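Local coordinates for protein Niban 2 (Homo sapiens, PDB 7CTP), which may help suppress apoptosis and promote melanoma cell invasion, and carries a PH domain in the part of the chain crystallised here, at residues A[115-127]-A[183-195]. Numbering follows the deposited sequence.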
ATOM      1  N   VAL A 115      21.345  -3.480  -1.661  1.00 29.65           N
ATOM      2  CA  VAL A 115      20.197  -3.822  -0.815  1.00 25.83           C
ATOM      3  C   VAL A 115      19.016  -3.012  -1.329  1.00 34.06           C
ATOM      4  O   VAL A 115      19.017  -1.780  -1.224  1.00 38.93           O
ATOM      5  CB  VAL A 115      20.452  -3.526   0.668  1.00 34.40           C
ATOM      6  CG1 VAL A 115      19.224  -3.866   1.485  1.00 33.38           C
ATOM      7  CG2 VAL A 115      21.664  -4.310   1.173  1.00 37.14           C
ATOM      8  N   ILE A 116      18.006  -3.689  -1.875  1.00 29.43           N
ATOM      9  CA  ILE A 116      16.948  -3.036  -2.651  1.00 25.00           C
ATOM     10  C   ILE A 116      15.614  -3.132  -1.916  1.00 23.78           C
ATOM     11  O   ILE A 116      15.139  -4.233  -1.610  1.00 24.30           O
ATOM     12  CB  ILE A 116      16.827  -3.654  -4.052  1.00 24.76           C
ATOM     13  CG1 ILE A 116      18.144  -3.509  -4.815  1.00 29.09           C
ATOM     14  CG2 ILE A 116      15.688  -2.990  -4.815  1.00 26.44           C
ATOM     15  CD1 ILE A 116      18.259  -4.469  -6.000  1.00 29.74           C
ATOM     16  N   ASN A 117      15.005  -1.978  -1.644  1.00 23.35           N
ATOM     17  CA  ASN A 117      13.611  -1.901  -1.224  1.00 24.18           C
ATOM     18  C   ASN A 117      12.771  -1.657  -2.472  1.00 21.18           C
ATOM     19  O   ASN A 117      12.977  -0.665  -3.175  1.00 22.34           O
ATOM     20  CB  ASN A 117      13.413  -0.783  -0.193  1.00 31.13           C
ATOM     21  CG  ASN A 117      11.957  -0.601   0.228  1.00 25.38           C
ATOM     22  OD1 ASN A 117      11.076  -0.334  -0.593  1.00 19.74           O
ATOM     23  ND2 ASN A 117      11.704  -0.712   1.530  1.00 23.51           N
ATOM     24  N   SER A 118      11.836  -2.562  -2.762  1.00 21.44           N
ATOM     25  CA  SER A 118      11.156  -2.565  -4.056  1.00 20.19           C
ATOM     26  C   SER A 118       9.798  -1.854  -4.032  1.00 22.06           C
ATOM     27  O   SER A 118       8.971  -2.083  -4.920  1.00 19.18           O
ATOM     28  CB  SER A 118      11.007  -4.006  -4.552  1.00 21.34           C
ATOM     29  OG  SER A 118      10.300  -4.792  -3.613  1.00 24.17           O
ATOM     30  N   ALA A 119       9.549  -0.987  -3.052  1.00 19.44           N
ATOM     31  CA  ALA A 119       8.296  -0.236  -3.056  1.00 20.74           C
ATOM     32  C   ALA A 119       8.179   0.572  -4.346  1.00 19.19           C
ATOM     33  O   ALA A 119       9.144   1.205  -4.785  1.00 19.54           O
ATOM     34  CB  ALA A 119       8.220   0.690  -1.840  1.00 21.82           C
ATOM     35  N   GLY A 120       6.995   0.538  -4.958  1.00 20.94           N
ATOM     36  CA  GLY A 120       6.739   1.302  -6.160  1.00 20.19           C
ATOM     37  C   GLY A 120       7.225   0.665  -7.443  1.00 21.74           C
ATOM     38  O   GLY A 120       7.054   1.262  -8.519  1.00 19.99           O
ATOM     39  N   TYR A 121       7.827  -0.521  -7.371  1.00 18.10           N
ATOM     40  CA  TYR A 121       8.348  -1.184  -8.555  1.00 19.87           C
ATOM     41  C   TYR A 121       7.275  -2.043  -9.215  1.00 20.03           C
ATOM     42  O   TYR A 121       6.256  -2.392  -8.606  1.00 21.41           O
ATOM     43  CB  TYR A 121       9.568  -2.054  -8.207  1.00 19.28           C
ATOM     44  CG  TYR A 121      10.864  -1.274  -8.162  1.00 20.71           C
ATOM     45  CD1 TYR A 121      11.222  -0.548  -7.030  1.00 22.87           C
ATOM     46  CD2 TYR A 121      11.727  -1.255  -9.254  1.00 18.28           C
ATOM     47  CE1 TYR A 121      12.406   0.183  -6.983  1.00 21.13           C
ATOM     48  CE2 TYR A 121      12.920  -0.530  -9.215  1.00 19.14           C
ATOM     49  CZ  TYR A 121      13.250   0.182  -8.078  1.00 21.08           C
ATOM     50  OH  TYR A 121      14.432   0.909  -8.048  1.00 21.73           O
ATOM     51  N   LYS A 122       7.512  -2.354 -10.494  1.00 20.42           N
ATOM     52  CA  LYS A 122       6.717  -3.300 -11.275  1.00 21.29           C
ATOM     53  C   LYS A 122       7.672  -4.284 -11.937  1.00 23.77           C
ATOM     54  O   LYS A 122       8.799  -3.919 -12.272  1.00 22.30           O
ATOM     55  CB  LYS A 122       5.895  -2.597 -12.369  1.00 25.37           C
ATOM     56  CG  LYS A 122       4.949  -1.520 -11.871  1.00 31.69           C
ATOM     57  CD  LYS A 122       3.714  -2.136 -11.220  1.00 41.64           C
ATOM     58  CE  LYS A 122       2.576  -1.115 -11.112  1.00 47.50           C
ATOM     59  NZ  LYS A 122       2.514  -0.486  -9.759  1.00 59.55           N
ATOM     60  N   ILE A 123       7.213  -5.526 -12.146  1.00 20.97           N
ATOM     61  CA  ILE A 123       8.033  -6.569 -12.766  1.00 21.13           C
ATOM     62  C   ILE A 123       7.625  -6.744 -14.219  1.00 25.01           C
ATOM     63  O   ILE A 123       6.432  -6.849 -14.524  1.00 23.08           O
ATOM     64  CB  ILE A 123       7.907  -7.909 -12.022  1.00 22.35           C
ATOM     65  CG1 ILE A 123       8.399  -7.788 -10.582  1.00 25.62           C
ATOM     66  CG2 ILE A 123       8.691  -9.005 -12.758  1.00 21.26           C
ATOM     67  CD1 ILE A 123       7.819  -8.871  -9.680  1.00 28.53           C
ATOM     68  N   LEU A 124       8.614  -6.795 -15.113  1.00 20.95           N
ATOM     69  CA  LEU A 124       8.403  -7.139 -16.517  1.00 24.39           C
ATOM     70  C   LEU A 124       9.141  -8.437 -16.813  1.00 24.42           C
ATOM     71  O   LEU A 124      10.250  -8.656 -16.312  1.00 24.62           O
ATOM     72  CB  LEU A 124       8.915  -6.035 -17.458  1.00 24.11           C
ATOM     73  CG  LEU A 124       8.297  -4.636 -17.474  1.00 32.39           C
ATOM     74  CD1 LEU A 124       6.783  -4.690 -17.586  1.00 32.12           C
ATOM     75  CD2 LEU A 124       8.731  -3.826 -16.252  1.00 34.47           C
ATOM     76  N   THR A 125       8.536  -9.305 -17.627  1.00 23.84           N
ATOM     77  CA  THR A 125       9.181 -10.570 -17.968  1.00 22.71           C
ATOM     78  C   THR A 125       9.623 -10.631 -19.427  1.00 28.28           C
ATOM     79  O   THR A 125       9.855 -11.728 -19.952  1.00 28.39           O
ATOM     80  CB  THR A 125       8.264 -11.755 -17.657  1.00 28.30           C
ATOM     81  OG1 THR A 125       7.015 -11.561 -18.316  1.00 31.67           O
ATOM     82  CG2 THR A 125       8.009 -11.860 -16.172  1.00 36.67           C
ATOM     83  N   SER A 126       9.732  -9.488 -20.099  1.00 25.36           N
ATOM     84  CA  SER A 126      10.319  -9.472 -21.431  1.00 29.76           C
ATOM     85  C   SER A 126      10.959  -8.116 -21.669  1.00 32.40           C
ATOM     86  O   SER A 126      10.496  -7.089 -21.153  1.00 26.29           O
ATOM     87  CB  SER A 126       9.277  -9.804 -22.511  1.00 35.13           C
ATOM     88  OG  SER A 126       8.674  -8.648 -23.061  1.00 28.56           O
ATOM     89  N   VAL A 127      12.054  -8.130 -22.429  1.00 27.13           N
ATOM     90  CA  VAL A 127      12.738  -6.884 -22.742  1.00 24.26           C
ATOM     91  C   VAL A 127      11.819  -5.965 -23.535  1.00 25.84           C
ATOM     92  O   VAL A 127      11.793  -4.747 -23.317  1.00 23.76           O
ATOM     93  CB  VAL A 127      14.051  -7.158 -23.495  1.00 28.24           C
ATOM     94  CG1 VAL A 127      14.657  -5.846 -23.958  1.00 28.23           C
ATOM     95  CG2 VAL A 127      15.029  -7.894 -22.598  1.00 32.83           C
ATOM     96  N   GLN A 183       9.723 -14.446  -9.993  1.00 26.39           N
ATOM     97  CA  GLN A 183       8.639 -13.493 -10.212  1.00 27.18           C
ATOM     98  C   GLN A 183       7.675 -13.485  -9.038  1.00 31.43           C
ATOM     99  O   GLN A 183       7.234 -12.419  -8.598  1.00 26.05           O
ATOM    100  CB  GLN A 183       7.884 -13.796 -11.501  1.00 28.76           C
ATOM    101  CG  GLN A 183       6.743 -12.836 -11.729  1.00 29.60           C
ATOM    102  CD  GLN A 183       6.092 -13.003 -13.073  1.00 32.85           C
ATOM    103  OE1 GLN A 183       6.316 -13.996 -13.765  1.00 36.57           O
ATOM    104  NE2 GLN A 183       5.277 -12.036 -13.454  1.00 41.86           N
ATOM    105  N   ALA A 184       7.348 -14.664  -8.504  1.00 26.50           N
ATOM    106  CA  ALA A 184       6.457 -14.725  -7.347  1.00 22.12           C
ATOM    107  C   ALA A 184       7.104 -14.097  -6.122  1.00 27.23           C
ATOM    108  O   ALA A 184       6.457 -13.345  -5.379  1.00 26.43           O
ATOM    109  CB  ALA A 184       6.062 -16.171  -7.057  1.00 26.39           C
ATOM    110  N   VAL A 185       8.378 -14.416  -5.884  1.00 25.62           N
ATOM    111  CA  VAL A 185       9.089 -13.896  -4.718  1.00 25.43           C
ATOM    112  C   VAL A 185       9.224 -12.381  -4.808  1.00 25.54           C
ATOM    113  O   VAL A 185       9.026 -11.663  -3.821  1.00 25.79           O
ATOM    114  CB  VAL A 185      10.469 -14.569  -4.589  1.00 27.29           C
ATOM    115  CG1 VAL A 185      11.351 -13.820  -3.579  1.00 28.13           C
ATOM    116  CG2 VAL A 185      10.309 -16.041  -4.197  1.00 29.56           C
ATOM    117  N   LEU A 186       9.589 -11.872  -5.990  1.00 25.26           N
ATOM    118  CA  LEU A 186       9.752 -10.426  -6.124  1.00 23.86           C
ATOM    119  C   LEU A 186       8.409  -9.712  -6.064  1.00 21.26           C
ATOM    120  O   LEU A 186       8.335  -8.583  -5.555  1.00 21.86           O
ATOM    121  CB  LEU A 186      10.501 -10.084  -7.412  1.00 25.73           C
ATOM    122  CG  LEU A 186      11.960 -10.564  -7.409  1.00 26.57           C
ATOM    123  CD1 LEU A 186      12.611 -10.303  -8.758  1.00 32.21           C
ATOM    124  CD2 LEU A 186      12.734  -9.905  -6.278  1.00 30.35           C
ATOM    125  N   GLN A 187       7.338 -10.342  -6.573  1.00 21.73           N
ATOM    126  CA  GLN A 187       5.997  -9.794  -6.376  1.00 23.47           C
ATOM    127  C   GLN A 187       5.677  -9.673  -4.895  1.00 24.01           C
ATOM    128  O   GLN A 187       5.077  -8.680  -4.464  1.00 22.57           O
ATOM    129  CB  GLN A 187       4.933 -10.667  -7.047  1.00 25.89           C
ATOM    130  CG  GLN A 187       4.743 -10.470  -8.536  1.00 28.33           C
ATOM    131  CD  GLN A 187       3.775 -11.483  -9.134  1.00 36.80           C
ATOM    132  OE1 GLN A 187       3.318 -12.409  -8.458  1.00 34.33           O
ATOM    133  NE2 GLN A 187       3.466 -11.313 -10.407  1.00 32.91           N
ATOM    134  N   ASP A 188       6.046 -10.690  -4.106  1.00 26.88           N
ATOM    135  CA  ASP A 188       5.855 -10.628  -2.654  1.00 24.30           C
ATOM    136  C   ASP A 188       6.673  -9.500  -2.033  1.00 21.44           C
ATOM    137  O   ASP A 188       6.195  -8.806  -1.127  1.00 22.11           O
ATOM    138  CB  ASP A 188       6.251 -11.952  -1.989  1.00 23.08           C
ATOM    139  CG  ASP A 188       5.296 -13.099  -2.296  1.00 34.19           C
ATOM    140  OD1 ASP A 188       4.290 -12.889  -3.014  1.00 29.58           O
ATOM    141  OD2 ASP A 188       5.568 -14.230  -1.805  1.00 28.10           O
ATOM    142  N   CYS A 189       7.920  -9.328  -2.490  1.00 23.40           N
ATOM    143  CA  CYS A 189       8.769  -8.233  -2.016  1.00 23.45           C
ATOM    144  C   CYS A 189       8.106  -6.883  -2.254  1.00 23.88           C
ATOM    145  O   CYS A 189       8.064  -6.026  -1.361  1.00 22.39           O
ATOM    146  CB  CYS A 189      10.122  -8.265  -2.729  1.00 23.90           C
ATOM    147  SG  CYS A 189      11.241  -9.603  -2.211  1.00 25.85           S
ATOM    148  N   ILE A 190       7.622  -6.660  -3.480  1.00 19.89           N
ATOM    149  CA  ILE A 190       7.003  -5.379  -3.827  1.00 19.71           C
ATOM    150  C   ILE A 190       5.768  -5.139  -2.973  1.00 23.93           C
ATOM    151  O   ILE A 190       5.562  -4.043  -2.433  1.00 23.80           O
ATOM    152  CB  ILE A 190       6.659  -5.340  -5.326  1.00 19.24           C
ATOM    153  CG1 ILE A 190       7.937  -5.332  -6.168  1.00 19.31           C
ATOM    154  CG2 ILE A 190       5.764  -4.145  -5.619  1.00 20.26           C
ATOM    155  CD1 ILE A 190       7.682  -5.643  -7.647  1.00 21.39           C
ATOM    156  N   ARG A 191       4.914  -6.160  -2.850  1.00 22.38           N
ATOM    157  CA  ARG A 191       3.692  -6.007  -2.065  1.00 21.00           C
ATOM    158  C   ARG A 191       4.018  -5.683  -0.617  1.00 22.02           C
ATOM    159  O   ARG A 191       3.373  -4.819  -0.002  1.00 21.96           O
ATOM    160  CB  ARG A 191       2.859  -7.287  -2.157  1.00 26.03           C
ATOM    161  CG  ARG A 191       1.505  -7.248  -1.461  1.00 24.04           C
ATOM    162  CD  ARG A 191       0.867  -8.654  -1.457  1.00 22.63           C
ATOM    163  NE  ARG A 191       0.699  -9.187  -2.812  1.00 23.54           N
ATOM    164  CZ  ARG A 191       1.423 -10.175  -3.324  1.00 22.76           C
ATOM    165  NH1 ARG A 191       1.200 -10.574  -4.571  1.00 28.36           N
ATOM    166  NH2 ARG A 191       2.377 -10.753  -2.602  1.00 27.31           N
ATOM    167  N   HIS A 192       5.037  -6.352  -0.068  1.00 23.21           N
ATOM    168  CA  HIS A 192       5.424  -6.131   1.321  1.00 23.01           C
ATOM    169  C   HIS A 192       5.974  -4.721   1.520  1.00 24.59           C
ATOM    170  O   HIS A 192       5.572  -4.012   2.453  1.00 23.96           O
ATOM    171  CB  HIS A 192       6.445  -7.192   1.745  1.00 24.89           C
ATOM    172  CG  HIS A 192       6.825  -7.124   3.194  1.00 26.22           C
ATOM    173  ND1 HIS A 192       6.123  -7.783   4.178  1.00 25.78           N
ATOM    174  CD2 HIS A 192       7.824  -6.458   3.822  1.00 30.99           C
ATOM    175  CE1 HIS A 192       6.672  -7.527   5.354  1.00 31.45           C
ATOM    176  NE2 HIS A 192       7.710  -6.730   5.166  1.00 30.64           N
ATOM    177  N   CYS A 193       6.892  -4.294   0.645  1.00 22.71           N
ATOM    178  CA  CYS A 193       7.466  -2.953   0.766  1.00 25.00           C
ATOM    179  C   CYS A 193       6.447  -1.858   0.482  1.00 22.68           C
ATOM    180  O   CYS A 193       6.549  -0.771   1.055  1.00 21.76           O
ATOM    181  CB  CYS A 193       8.689  -2.811  -0.146  1.00 22.04           C
ATOM    182  SG  CYS A 193      10.082  -3.900   0.291  1.00 26.98           S
ATOM    183  N   ASN A 194       5.465  -2.112  -0.387  1.00 23.61           N
ATOM    184  CA  ASN A 194       4.418  -1.117  -0.629  1.00 21.27           C
ATOM    185  C   ASN A 194       3.589  -0.861   0.624  1.00 28.75           C
ATOM    186  O   ASN A 194       3.107   0.255   0.834  1.00 24.74           O
ATOM    187  CB  ASN A 194       3.491  -1.565  -1.761  1.00 20.57           C
ATOM    188  CG  ASN A 194       4.079  -1.327  -3.129  1.00 21.50           C
ATOM    189  OD1 ASN A 194       5.076  -0.619  -3.276  1.00 22.47           O
ATOM    190  ND2 ASN A 194       3.448  -1.905  -4.151  1.00 22.71           N
ATOM    191  N   ASN A 195       3.421  -1.884   1.463  1.00 24.98           N
ATOM    192  CA  ASN A 195       2.603  -1.809   2.672  1.00 22.72           C
ATOM    193  C   ASN A 195       3.419  -1.189   3.809  1.00 26.06           C
ATOM    194  O   ASN A 195       3.661  -1.783   4.861  1.00 26.26           O
ATOM    195  CB  ASN A 195       2.110  -3.212   3.007  1.00 25.39           C
ATOM    196  CG  ASN A 195       1.050  -3.238   4.093  1.00 32.04           C
ATOM    197  OD1 ASN A 195       0.080  -2.476   4.053  1.00 28.18           O
ATOM    198  ND2 ASN A 195       1.202  -4.171   5.042  1.00 27.81           N
TER
HETATM  199  O   HOH W   1       8.840   0.391   2.110  1.00 21.77           O
HETATM  200  O   HOH W   2       4.442  -1.281  -6.952  1.00 23.95           O
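Ile190 lies against the inside of the bend at 118-123: its CG1 packs against Ser118 OG, its CG2 sits 3.5 Å from Tyr121 O, and its CD1 reaches Ile123 CG1 at 3.7 Å. Ile123 crosses it obliquely; with CG1 anti to the carbonyl carbon (chi1 -62°), its CD1 runs down to the helix backbone, 3.5 Å from Gln187 N, and also touches Leu186 CB. Shortening Ile190 to an alanine would probably open a gap between the turn and the helix and take away the methyl that Ile123 CG1 rests on. At the edge, the side chains of Thr125 and Gln183 cross at about a right angle, with CG2 of Thr125 nearest OE1 of Gln183.

Toward the helix C-terminus hydrogen bonds join the packing. Gly120 N donates to Asn194 OD1 at 2.8 Å, the donor lying in the plane of the side-chain carbonyl, while a water joins Asn194 ND2 to Tyr121 O. Cys193 CB lies 3.5 Å from Asn117 OD1; that oxygen closes an Asx turn with Ala119 N and also accepts from Gln234.

Helix 176-194 thus holds the type II turn 118-121 that links the sheet's two outermost strands, the arrangement of a PH domain, whose closing helix packs beside the strands of its sheet, here at the turn and edge strand 122-124.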